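Local coordinates for HmuY protein (Prevotella intermedia, PDB 6R2H) that probably binds heme as a secreted or surface-anchored hemophore of the HmuY family, seen here in its heme-free form, at residues K59-D62 against A63-P66; A98-A101 against G102-A106; N133-M136 against G137-V140. All coordinates share one frame; numbering follows the deposited sequence.

Interaction 1 (K59-D62 against A63-P66); sequences KGTD and ADLP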
loop_
_atom_site.group_PDB
_atom_site.type_symbol
_atom_site.label_atom_id
_atom_site.label_comp_id
_atom_site.label_asym_id
_atom_site.label_seq_id
_atom_site.Cartn_x
_atom_site.Cartn_y
_atom_site.Cartn_z
ATOM N N LYS A 59 7.989 -10.545 -14.954
ATOM C CA LYS A 59 9.320 -10.033 -15.225
ATOM C C LYS A 59 10.266 -10.421 -14.091
ATOM O O LYS A 59 11.421 -10.004 -14.070
ATOM C CB LYS A 59 9.317 -8.501 -15.248
ATOM C CG LYS A 59 8.303 -7.769 -16.113
ATOM C CD LYS A 59 8.175 -6.333 -15.644
ATOM C CE LYS A 59 7.427 -5.432 -16.600
ATOM N NZ LYS A 59 7.007 -4.196 -15.907
ATOM N N GLY A 60 9.748 -11.188 -13.123
ATOM C CA GLY A 60 10.495 -11.605 -11.947
ATOM C C GLY A 60 9.628 -12.414 -10.985
ATOM O O GLY A 60 8.511 -12.813 -11.321
ATOM N N THR A 61 10.175 -12.670 -9.789
ATOM C CA THR A 61 9.479 -13.404 -8.743
ATOM C C THR A 61 9.735 -12.714 -7.404
ATOM O O THR A 61 10.490 -11.747 -7.337
ATOM C CB THR A 61 9.954 -14.859 -8.689
ATOM O OG1 THR A 61 11.316 -14.822 -8.257
ATOM C CG2 THR A 61 9.848 -15.581 -10.016
ATOM N N ASP A 62 9.130 -13.247 -6.340
ATOM C CA ASP A 62 9.287 -12.690 -5.003
ATOM C C ASP A 62 10.760 -12.712 -4.574
ATOM O O ASP A 62 11.176 -11.924 -3.734
ATOM C CB ASP A 62 8.313 -13.331 -4.008
ATOM C CG ASP A 62 6.883 -12.805 -4.112
ATOM O OD1 ASP A 62 6.579 -12.087 -5.097
ATOM O OD2 ASP A 62 6.085 -13.105 -3.194
ATOM N N ALA A 63 11.562 -13.596 -5.176
ATOM C CA ALA A 63 12.983 -13.648 -4.887
ATOM C C ALA A 63 13.674 -12.356 -5.320
ATOM O O ALA A 63 14.753 -12.043 -4.820
ATOM C CB ALA A 63 13.596 -14.857 -5.539
ATOM N N ASP A 64 13.053 -11.594 -6.227
ATOM C CA ASP A 64 13.673 -10.377 -6.739
ATOM C C ASP A 64 13.310 -9.154 -5.891
ATOM O O ASP A 64 13.838 -8.069 -6.131
ATOM C CB ASP A 64 13.292 -10.086 -8.194
ATOM C CG ASP A 64 13.492 -11.237 -9.154
ATOM O OD1 ASP A 64 12.792 -12.251 -8.995
ATOM O OD2 ASP A 64 14.314 -11.095 -10.070
ATOM N N LEU A 65 12.410 -9.326 -4.911
ATOM C CA LEU A 65 11.932 -8.229 -4.078
ATOM C C LEU A 65 13.086 -7.653 -3.264
ATOM O O LEU A 65 14.022 -8.375 -2.918
ATOM C CB LEU A 65 10.807 -8.739 -3.167
ATOM C CG LEU A 65 9.474 -8.987 -3.881
ATOM C CD1 LEU A 65 8.340 -9.280 -2.906
ATOM C CD2 LEU A 65 9.109 -7.806 -4.769
ATOM N N PRO A 66 13.081 -6.332 -2.952
ATOM C CA PRO A 66 14.085 -5.746 -2.066
ATOM C C PRO A 66 14.256 -6.568 -0.790
ATOM O O PRO A 66 13.340 -7.273 -0.353
ATOM C CB PRO A 66 13.548 -4.336 -1.788
ATOM C CG PRO A 66 12.759 -4.015 -3.034
ATOM C CD PRO A 66 12.134 -5.326 -3.459
#

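Interaction 2 (A98-A101 against G102-A106); sequences ALPA and GNYVA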
loop_
_atom_site.group_PDB
_atom_site.type_symbol
_atom_site.label_atom_id
_atom_site.label_comp_id
_atom_site.label_asym_id
_atom_site.label_seq_id
_atom_site.Cartn_x
_atom_site.Cartn_y
_atom_site.Cartn_z
ATOM N N ALA A 98 2.467 1.170 22.624
ATOM C CA ALA A 98 2.425 -0.268 22.437
ATOM C C ALA A 98 1.187 -0.608 21.613
ATOM O O ALA A 98 0.243 0.182 21.551
ATOM C CB ALA A 98 2.409 -0.953 23.781
ATOM N N LEU A 99 1.206 -1.793 20.990
ATOM C CA LEU A 99 0.092 -2.307 20.215
ATOM C C LEU A 99 -1.021 -2.758 21.158
ATOM O O LEU A 99 -0.760 -3.460 22.134
ATOM C CB LEU A 99 0.601 -3.488 19.389
ATOM C CG LEU A 99 1.164 -3.145 18.015
ATOM C CD1 LEU A 99 2.376 -2.247 18.135
ATOM C CD2 LEU A 99 1.521 -4.415 17.279
ATOM N N PRO A 100 -2.284 -2.331 20.919
ATOM C CA PRO A 100 -3.421 -2.836 21.688
ATOM C C PRO A 100 -3.905 -4.187 21.172
ATOM O O PRO A 100 -3.536 -4.604 20.075
ATOM C CB PRO A 100 -4.485 -1.770 21.414
ATOM C CG PRO A 100 -4.172 -1.295 20.018
ATOM C CD PRO A 100 -2.661 -1.302 19.937
ATOM N N ALA A 101 -4.730 -4.866 21.978
ATOM C CA ALA A 101 -5.387 -6.085 21.534
ATOM C C ALA A 101 -6.517 -5.720 20.571
ATOM O O ALA A 101 -7.041 -4.604 20.617
ATOM C CB ALA A 101 -5.881 -6.885 22.713
ATOM N N GLY A 102 -6.860 -6.668 19.691
ATOM C CA GLY A 102 -7.919 -6.463 18.714
ATOM C C GLY A 102 -7.801 -7.426 17.535
ATOM O O GLY A 102 -7.061 -8.403 17.603
ATOM N N ASN A 103 -8.544 -7.138 16.462
ATOM C CA ASN A 103 -8.592 -8.041 15.326
ATOM C C ASN A 103 -7.636 -7.568 14.236
ATOM O O ASN A 103 -7.951 -6.663 13.459
ATOM C CB ASN A 103 -10.032 -8.312 14.883
ATOM C CG ASN A 103 -10.826 -8.943 16.008
ATOM O OD1 ASN A 103 -12.016 -8.678 16.165
ATOM N ND2 ASN A 103 -10.167 -9.759 16.821
ATOM N N TYR A 104 -6.458 -8.196 14.210
ATOM C CA TYR A 104 -5.411 -7.848 13.268
ATOM C C TYR A 104 -5.671 -8.559 11.937
ATOM O O TYR A 104 -6.075 -9.719 11.931
ATOM C CB TYR A 104 -4.057 -8.140 13.914
ATOM C CG TYR A 104 -3.636 -7.099 14.915
ATOM C CD1 TYR A 104 -4.206 -7.044 16.179
ATOM C CD2 TYR A 104 -2.654 -6.168 14.611
ATOM C CE1 TYR A 104 -3.830 -6.081 17.105
ATOM C CE2 TYR A 104 -2.246 -5.213 15.528
ATOM C CZ TYR A 104 -2.842 -5.169 16.777
ATOM O OH TYR A 104 -2.460 -4.220 17.670
ATOM N N VAL A 105 -5.438 -7.856 10.816
ATOM C CA VAL A 105 -5.787 -8.379 9.500
ATOM C C VAL A 105 -4.529 -8.719 8.704
ATOM O O VAL A 105 -3.675 -7.853 8.540
ATOM C CB VAL A 105 -6.672 -7.394 8.713
ATOM C CG1 VAL A 105 -7.148 -8.032 7.414
ATOM C CG2 VAL A 105 -7.841 -6.872 9.541
ATOM N N ALA A 106 -4.443 -9.961 8.194
ATOM C CA ALA A 106 -3.342 -10.410 7.345
ATOM C C ALA A 106 -3.568 -9.975 5.894
ATOM O O ALA A 106 -4.685 -9.620 5.521
ATOM C CB ALA A 106 -3.196 -11.914 7.436
#

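Interaction 3 (N133-M136 against G137-V140); sequences NGEM and GKWV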
loop_
_atom_site.group_PDB
_atom_site.type_symbol
_atom_site.label_atom_id
_atom_site.label_comp_id
_atom_site.label_asym_id
_atom_site.label_seq_id
_atom_site.Cartn_x
_atom_site.Cartn_y
_atom_site.Cartn_z
ATOM N N ASN A 133 -2.975 -5.749 1.856
ATOM C CA ASN A 133 -3.534 -5.726 3.197
ATOM C C ASN A 133 -4.724 -4.775 3.220
ATOM O O ASN A 133 -4.554 -3.562 3.062
ATOM C CB ASN A 133 -2.530 -5.268 4.255
ATOM C CG ASN A 133 -3.079 -5.452 5.653
ATOM O OD1 ASN A 133 -3.902 -4.661 6.120
ATOM N ND2 ASN A 133 -2.628 -6.501 6.321
ATOM N N GLY A 134 -5.914 -5.347 3.446
ATOM C CA GLY A 134 -7.167 -4.621 3.334
ATOM C C GLY A 134 -7.299 -3.523 4.387
ATOM O O GLY A 134 -7.821 -2.444 4.102
ATOM N N GLU A 135 -6.824 -3.814 5.610
ATOM C CA GLU A 135 -6.922 -2.891 6.731
ATOM C C GLU A 135 -6.041 -1.672 6.474
ATOM O O GLU A 135 -6.508 -0.541 6.550
ATOM C CB GLU A 135 -6.551 -3.601 8.037
ATOM C CG GLU A 135 -6.947 -2.858 9.298
ATOM C CD GLU A 135 -8.424 -2.829 9.651
ATOM O OE1 GLU A 135 -9.248 -3.183 8.788
ATOM O OE2 GLU A 135 -8.736 -2.410 10.781
ATOM N N MET A 136 -4.759 -1.904 6.176
ATOM C CA MET A 136 -3.869 -0.776 5.972
ATOM C C MET A 136 -4.376 0.072 4.806
ATOM O O MET A 136 -4.194 1.291 4.802
ATOM C CB MET A 136 -2.425 -1.205 5.713
ATOM C CG MET A 136 -1.487 -0.007 5.671
ATOM S SD MET A 136 0.221 -0.437 6.033
ATOM C CE MET A 136 0.140 -0.461 7.825
ATOM N N GLY A 137 -5.027 -0.595 3.843
ATOM C CA GLY A 137 -5.612 0.040 2.675
ATOM C C GLY A 137 -6.581 1.158 3.054
ATOM O O GLY A 137 -6.852 2.034 2.238
ATOM N N LYS A 138 -7.056 1.153 4.306
ATOM C CA LYS A 138 -8.026 2.131 4.767
ATOM C C LYS A 138 -7.372 3.475 5.092
ATOM O O LYS A 138 -8.060 4.407 5.508
ATOM C CB LYS A 138 -8.771 1.612 6.000
ATOM C CG LYS A 138 -9.739 0.458 5.775
ATOM C CD LYS A 138 -10.266 -0.054 7.089
ATOM C CE LYS A 138 -11.098 -1.310 6.973
ATOM N NZ LYS A 138 -11.891 -1.522 8.209
ATOM N N TRP A 139 -6.057 3.597 4.901
ATOM C CA TRP A 139 -5.366 4.829 5.264
ATOM C C TRP A 139 -5.905 6.040 4.490
ATOM O O TRP A 139 -5.762 7.188 4.924
ATOM C CB TRP A 139 -3.848 4.667 5.120
ATOM C CG TRP A 139 -3.328 4.665 3.716
ATOM C CD1 TRP A 139 -3.347 3.619 2.835
ATOM C CD2 TRP A 139 -2.726 5.766 3.011
ATOM N NE1 TRP A 139 -2.808 3.989 1.630
ATOM C CE2 TRP A 139 -2.410 5.300 1.711
ATOM C CE3 TRP A 139 -2.426 7.091 3.343
ATOM C CZ2 TRP A 139 -1.799 6.111 0.752
ATOM C CZ3 TRP A 139 -1.820 7.889 2.396
ATOM C CH2 TRP A 139 -1.510 7.404 1.119
ATOM N N VAL A 140 -6.506 5.764 3.326
ATOM C CA VAL A 140 -7.263 6.747 2.574
ATOM C C VAL A 140 -8.677 6.203 2.441
ATOM O O VAL A 140 -8.858 5.004 2.241
ATOM C CB VAL A 140 -6.655 7.013 1.185
ATOM C CG1 VAL A 140 -5.397 7.848 1.292
ATOM C CG2 VAL A 140 -6.386 5.726 0.413
#

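Interaction 1 (K59-D62 against A63-P66)
Gly60 brings the chain up to the carboxylate of Asp64 in a fully extended conformation, its carbonyl carbon 3.7 Å from Asp64 OD1. Thr61, the next residue, takes part in four of the five hydrogen bonds. Its backbone N donates to Asp64 OD1 at 2.8 Å, a nearly straight bond that arrives from above the carboxylate plane. The hydroxyl of Thr61 reaches the same oxygen almost along its C-O axis, with OG1 3.1 Å from Asp64 OD1, and one acceptor is thus gripped by two donors of a single residue. A chi1 of 67° makes this possible, placing OG1 between the backbone N and the carbonyl carbon of Thr61 and turned to the carboxylate. The hydroxyl oxygen also takes a weak bond from Ala63 N, while Thr61 O accepts from Asp64 N at 2.8 Å, returning the link between the two residues. Asp62 O then accepts from Leu65 N at 3.1 Å. The side chains of Asp62 and Leu65 lie side by side and point the same way, with OD1 of Asp62 4.0 Å from CD1 of Leu65. Leu65 also packs on Tyr20 and Gln31, which attaches the surface loop to strands 17-21 and 28-32. Two successive i+3 to i bonds make a short 3-10 turn, and the Thr61-Asp64 pair at its start caps it in the manner of one half of a capping box.

Interaction 2 (A98-A101 against G102-A106)
Between Leu99 and Tyr104 the backbone keeps extended angles, with Gly102 almost fully stretched, yet it bows enough for the Tyr104 side chain to span the curve and meet Pro100. The phenol hydroxyl donates to Pro100 O, with OH and O 2.7 Å apart. The donor lies in the plane of that carbonyl, at a C=O...OH angle of 151°. Pro100 O also lies near the ring plane, at the edge, 3.3 Å from Tyr104 CE1, and Gly102 O sits at the ring edge as well. This is a tyrosine corner: a tyrosine beside a beta strand bonds through its hydroxyl to the backbone of the residue four places earlier, and the sequence Leu-Pro-Ala-Gly-Asn-Tyr has the glycine two places before the tyrosine, as is usual for the motif. The ring gets there because chi1 of -77° sets CG beside the backbone N, anti to the carbonyl carbon. Within the turn, carbon atoms of Leu99 and Pro100 pack round the hydroxyl. Leu99 CB stands 3.6 Å from Tyr104 OH, and the proline ring, crossing the tyrosine at about a right angle, puts Pro100 CD 3.7 Å from the same oxygen. Further along, Leu99 CD2 comes obliquely to the ring, 4.2 Å from Tyr104 CE2. Tyr104 rests on Glu84 and Leu86 of strand 83-87 and on Ala157 and Lys159 of strand 155-160, while Leu99 reaches Ala165 and Leu167 of strand 165-174.

Interaction 3 (N133-M136 against G137-V140)
Lys138 lays its side chain across that of Glu135 and can be followed atom by atom. Its CB lies 3.2 Å from Glu135 O, and CG stays close to this carbonyl. CD and CE then pass to the carboxylate, CE coming within 3.2 Å of Glu135 OE1. At the tip, Lys138 NZ makes a salt bridge to Glu135 OE1 at 3.2 Å, a weak bond on the hydrogen-bond scale. The glutamate meets it by bending at chi2 (73°), and its other oxygen, OE2, is taken by Met87 N, which probably helps to fix the rotation of the carboxylate. The backbone opens with an i+4 bond, Gly137 N to Asn133 O at 3.1 Å, and continues as a 3-10 turn, with Lys138 N bonding to Glu135 O and Trp139 N to Met136 O at 3.0 Å. Met136 O also lies at the indole edge, 3.2 Å from Trp139 CD1. Asn133 starts the turn as an Asx motif: its OD1 accepts from Met136 N at 2.9 Å in a nearly straight bond, while ND2 donates to Val105 O and Asp107 OD1. The turn joins strand 124-132 to strand 140-141. Met136 packs on Val85, Val158 and Ile168 of strands 83-87, 155-160 and 165-174, and Trp139, its NE1 bonded to Thr76 O, lies against Phe156 and Phe170 of the last two.

How the interactions relate
The three contacts follow one another along the chain without overlap, each within a connection or at a strand edge of a mostly beta protein. Interaction 1 stands apart at the surface, its centre about 29 Å from that of interaction 2 and 23 Å from that of interaction 3. The latter two, with centres about 14 Å apart, are joined through Asn133, and Val105 packs on Glu135. Interaction 2 runs into edge strand 105-106 of the six-stranded sheet, and side chains of both touch its strands 83-87, 155-160 and 165-174, whereas 59-66 packs on strands 28-32 and 17-21 of a four-stranded sheet, so that the turns tie loops to different sheets of the fold.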